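Local coordinates for regulatory protein ASNC (Escherichia coli, PDB 2CG4), which activates transcription of asnA, regulates transcription of its own gene and represses gidA expression post-transcriptionally, at residues 70-75 against 107-112. The protein carries 1 engineered substitution. Numbering follows the deposited sequence.
Sequences CFIGII and IFIKVM
Cys70, Ile72 and Ile74 pair with Val111, Ile109 and Ile107 across two antiparallel strands whose axes come within 4.6 Å at 151°, each couple a hydrogen-bonded pair. The bond from Ile74 N to Ile107 O is 2.7 Å long and practically straight, whereas the return bond from Ile107 N to Ile74 O is weak. In the non-hydrogen-bonded pairs, Phe71 faces Lys110 and Gly73 faces Phe108. One face of the sheet carries the aromatic residues. Phe108 has CG anti to its backbone N (chi1 -168°), which lays the ring over the other strand, with its edge at the CA of Gly73 and its CZ 3.3 Å from the CB of Phe71. The rings of Phe71 and Phe108 are nearly parallel (3°) but slid apart, centroids 5.2 Å from each other, with little overlap. Lys110 extends past Phe71 and sets its CG over one ring face, 4.1 Å from the centroid, a CH-pi contact; its NZ reaches on to a hydrogen bond with Tyr99 OH of the second subunit. The other face is apolar. Ile72 CD1 meets Val111 CG1 at 3.4 Å, Ile74 CD1 meets Ile109 CD1 at 3.5 Å as the two side chains cross at about a right angle, and Cys70 SG rests 3.7 Å from Val111 CG2. Ile107 and Ile109 pack on helix 82-90, Cys70, Ile72 and Val111 on helix 116-127, and the Ile72 side chain lies close to a bound asparagine. The strands are the central pair of the four-stranded antiparallel sheet in the Lrp/AsnC ligand-binding domain, a ferredoxin-like βαββαβ fold of the dimeric alpha-beta barrel group, in which Phe71 and Phe108 meet Phe71 of the second subunit in the dimer interface.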
ATOM      1  N   CYS A  70      10.992  17.287   8.420  1.00 33.55           N
ATOM      2  CA  CYS A  70      10.211  16.192   7.888  1.00 31.84           C
ATOM      3  C   CYS A  70       9.277  16.639   6.765  1.00 29.90           C
ATOM      4  O   CYS A  70       9.002  17.824   6.610  1.00 30.44           O
ATOM      5  CB  CYS A  70       9.459  15.497   9.012  1.00 30.29           C
ATOM      6  SG  CYS A  70       8.321  16.549   9.878  1.00 34.21           S
ATOM      7  N   PHE A  71       8.840  15.682   5.956  1.00 28.09           N
ATOM      8  CA  PHE A  71       7.687  15.858   5.095  1.00 26.58           C
ATOM      9  C   PHE A  71       6.528  15.110   5.721  1.00 26.57           C
ATOM     10  O   PHE A  71       6.720  14.039   6.300  1.00 27.79           O
ATOM     11  CB  PHE A  71       7.964  15.308   3.701  1.00 26.51           C
ATOM     12  CG  PHE A  71       9.010  16.078   2.943  1.00 27.60           C
ATOM     13  CD1 PHE A  71      10.345  15.695   2.989  1.00 23.79           C
ATOM     14  CD2 PHE A  71       8.658  17.186   2.178  1.00 26.95           C
ATOM     15  CE1 PHE A  71      11.310  16.413   2.282  1.00 27.97           C
ATOM     16  CE2 PHE A  71       9.619  17.904   1.465  1.00 25.07           C
ATOM     17  CZ  PHE A  71      10.946  17.518   1.522  1.00 23.03           C
ATOM     18  N   ILE A  72       5.336  15.691   5.624  1.00 23.87           N
ATOM     19  CA  ILE A  72       4.124  15.057   6.103  1.00 21.80           C
ATOM     20  C   ILE A  72       3.135  15.002   4.955  1.00 21.61           C
ATOM     21  O   ILE A  72       2.905  16.003   4.280  1.00 21.86           O
ATOM     22  CB  ILE A  72       3.549  15.832   7.307  1.00 22.76           C
ATOM     23  CG1 ILE A  72       4.688  16.166   8.279  1.00 21.97           C
ATOM     24  CG2 ILE A  72       2.451  15.045   8.006  1.00 18.18           C
ATOM     25  CD1 ILE A  72       4.253  16.814   9.531  1.00 14.36           C
ATOM     26  N   GLY A  73       2.586  13.818   4.698  1.00 21.19           N
ATOM     27  CA  GLY A  73       1.467  13.694   3.776  1.00 20.33           C
ATOM     28  C   GLY A  73       0.188  13.790   4.580  1.00 21.06           C
ATOM     29  O   GLY A  73       0.004  13.072   5.554  1.00 21.52           O
ATOM     30  N   ILE A  74      -0.691  14.696   4.202  1.00 23.04           N
ATOM     31  CA  ILE A  74      -1.951  14.850   4.919  1.00 24.71           C
ATOM     32  C   ILE A  74      -3.063  14.159   4.140  1.00 26.32           C
ATOM     33  O   ILE A  74      -3.213  14.382   2.944  1.00 26.61           O
ATOM     34  CB  ILE A  74      -2.284  16.327   5.157  1.00 24.15           C
ATOM     35  CG1 ILE A  74      -1.412  16.885   6.288  1.00 23.28           C
ATOM     36  CG2 ILE A  74      -3.763  16.506   5.486  1.00 25.00           C
ATOM     37  CD1 ILE A  74      -0.292  17.738   5.807  1.00 23.08           C
ATOM     38  N   ILE A  75      -3.805  13.285   4.818  1.00 27.58           N
ATOM     39  CA  ILE A  75      -5.029  12.734   4.266  1.00 29.49           C
ATOM     40  C   ILE A  75      -6.265  13.359   4.931  1.00 29.96           C
ATOM     41  O   ILE A  75      -6.416  13.336   6.157  1.00 30.44           O
ATOM     42  CB  ILE A  75      -5.069  11.191   4.371  1.00 30.87           C
ATOM     43  CG1 ILE A  75      -3.904  10.565   3.587  1.00 34.76           C
ATOM     44  CG2 ILE A  75      -6.402  10.657   3.853  1.00 30.34           C
ATOM     45  CD1 ILE A  75      -2.707  10.143   4.457  1.00 35.59           C
ATOM     46  N   ILE A 107      -2.535  16.880   0.827  1.00 24.02           N
ATOM     47  CA  ILE A 107      -1.502  17.913   0.938  1.00 24.30           C
ATOM     48  C   ILE A 107      -0.182  17.258   1.332  1.00 24.68           C
ATOM     49  O   ILE A 107      -0.169  16.292   2.095  1.00 25.24           O
ATOM     50  CB  ILE A 107      -1.876  18.980   1.980  1.00 24.40           C
ATOM     51  CG1 ILE A 107      -3.392  19.240   1.961  1.00 24.68           C
ATOM     52  CG2 ILE A 107      -1.099  20.269   1.723  1.00 25.32           C
ATOM     53  CD1 ILE A 107      -3.869  20.225   2.980  1.00 22.35           C
ATOM     54  N   PHE A 108       0.917  17.762   0.786  1.00 23.08           N
ATOM     55  CA  PHE A 108       2.243  17.307   1.164  1.00 23.49           C
ATOM     56  C   PHE A 108       3.009  18.537   1.668  1.00 23.60           C
ATOM     57  O   PHE A 108       3.136  19.523   0.952  1.00 25.51           O
ATOM     58  CB  PHE A 108       2.934  16.671  -0.055  1.00 23.66           C
ATOM     59  CG  PHE A 108       4.193  15.913   0.267  1.00 24.36           C
ATOM     60  CD1 PHE A 108       4.168  14.818   1.125  1.00 27.47           C
ATOM     61  CD2 PHE A 108       5.401  16.274  -0.313  1.00 29.98           C
ATOM     62  CE1 PHE A 108       5.325  14.106   1.423  1.00 22.54           C
ATOM     63  CE2 PHE A 108       6.572  15.566  -0.028  1.00 28.65           C
ATOM     64  CZ  PHE A 108       6.528  14.480   0.846  1.00 27.32           C
ATOM     65  N   ILE A 109       3.486  18.492   2.904  1.00 22.67           N
ATOM     66  CA  ILE A 109       4.065  19.660   3.545  1.00 22.09           C
ATOM     67  C   ILE A 109       5.426  19.313   4.113  1.00 23.25           C
ATOM     68  O   ILE A 109       5.696  18.161   4.421  1.00 22.62           O
ATOM     69  CB  ILE A 109       3.174  20.229   4.699  1.00 21.17           C
ATOM     70  CG1 ILE A 109       3.198  19.296   5.907  1.00 21.88           C
ATOM     71  CG2 ILE A 109       1.737  20.484   4.220  1.00 17.86           C
ATOM     72  CD1 ILE A 109       2.271  19.725   7.061  1.00 21.89           C
ATOM     73  N   LYS A 110       6.280  20.326   4.228  1.00 24.75           N
ATOM     74  CA  LYS A 110       7.492  20.238   5.031  1.00 26.04           C
ATOM     75  C   LYS A 110       7.291  20.952   6.352  1.00 27.64           C
ATOM     76  O   LYS A 110       6.806  22.082   6.373  1.00 27.82           O
ATOM     77  CB  LYS A 110       8.656  20.879   4.296  1.00 25.02           C
ATOM     78  CG  LYS A 110       9.956  20.169   4.492  1.00 24.14           C
ATOM     79  CD  LYS A 110      11.096  21.061   4.078  1.00 23.91           C
ATOM     80  CE  LYS A 110      12.396  20.270   3.935  1.00 26.49           C
ATOM     81  NZ  LYS A 110      13.455  21.146   3.352  1.00 23.82           N
ATOM     82  N   VAL A 111       7.639  20.291   7.456  1.00 29.05           N
ATOM     83  CA  VAL A 111       7.787  21.000   8.712  1.00 30.71           C
ATOM     84  C   VAL A 111       9.189  20.858   9.277  1.00 32.02           C
ATOM     85  O   VAL A 111       9.803  19.797   9.196  1.00 32.57           O
ATOM     86  CB  VAL A 111       6.673  20.651   9.742  1.00 30.53           C
ATOM     87  CG1 VAL A 111       5.539  19.906   9.067  1.00 32.25           C
ATOM     88  CG2 VAL A 111       7.220  19.892  10.935  1.00 29.68           C
ATOM     89  N   MET A 112       9.692  21.966   9.814  1.00 33.36           N
ATOM     90  CA  MET A 112      11.046  22.067  10.339  1.00 33.47           C
ATOM     91  C   MET A 112      10.984  22.220  11.847  1.00 33.87           C
ATOM     92  O   MET A 112      10.400  23.181  12.352  1.00 34.14           O
ATOM     93  CB  MET A 112      11.734  23.286   9.736  1.00 33.89           C
ATOM     94  CG  MET A 112      12.027  23.160   8.256  1.00 35.87           C
ATOM     95  SD  MET A 112      13.192  21.830   7.932  1.00 38.53           S
ATOM     96  CE  MET A 112      14.681  22.484   8.673  1.00 38.26           C
TER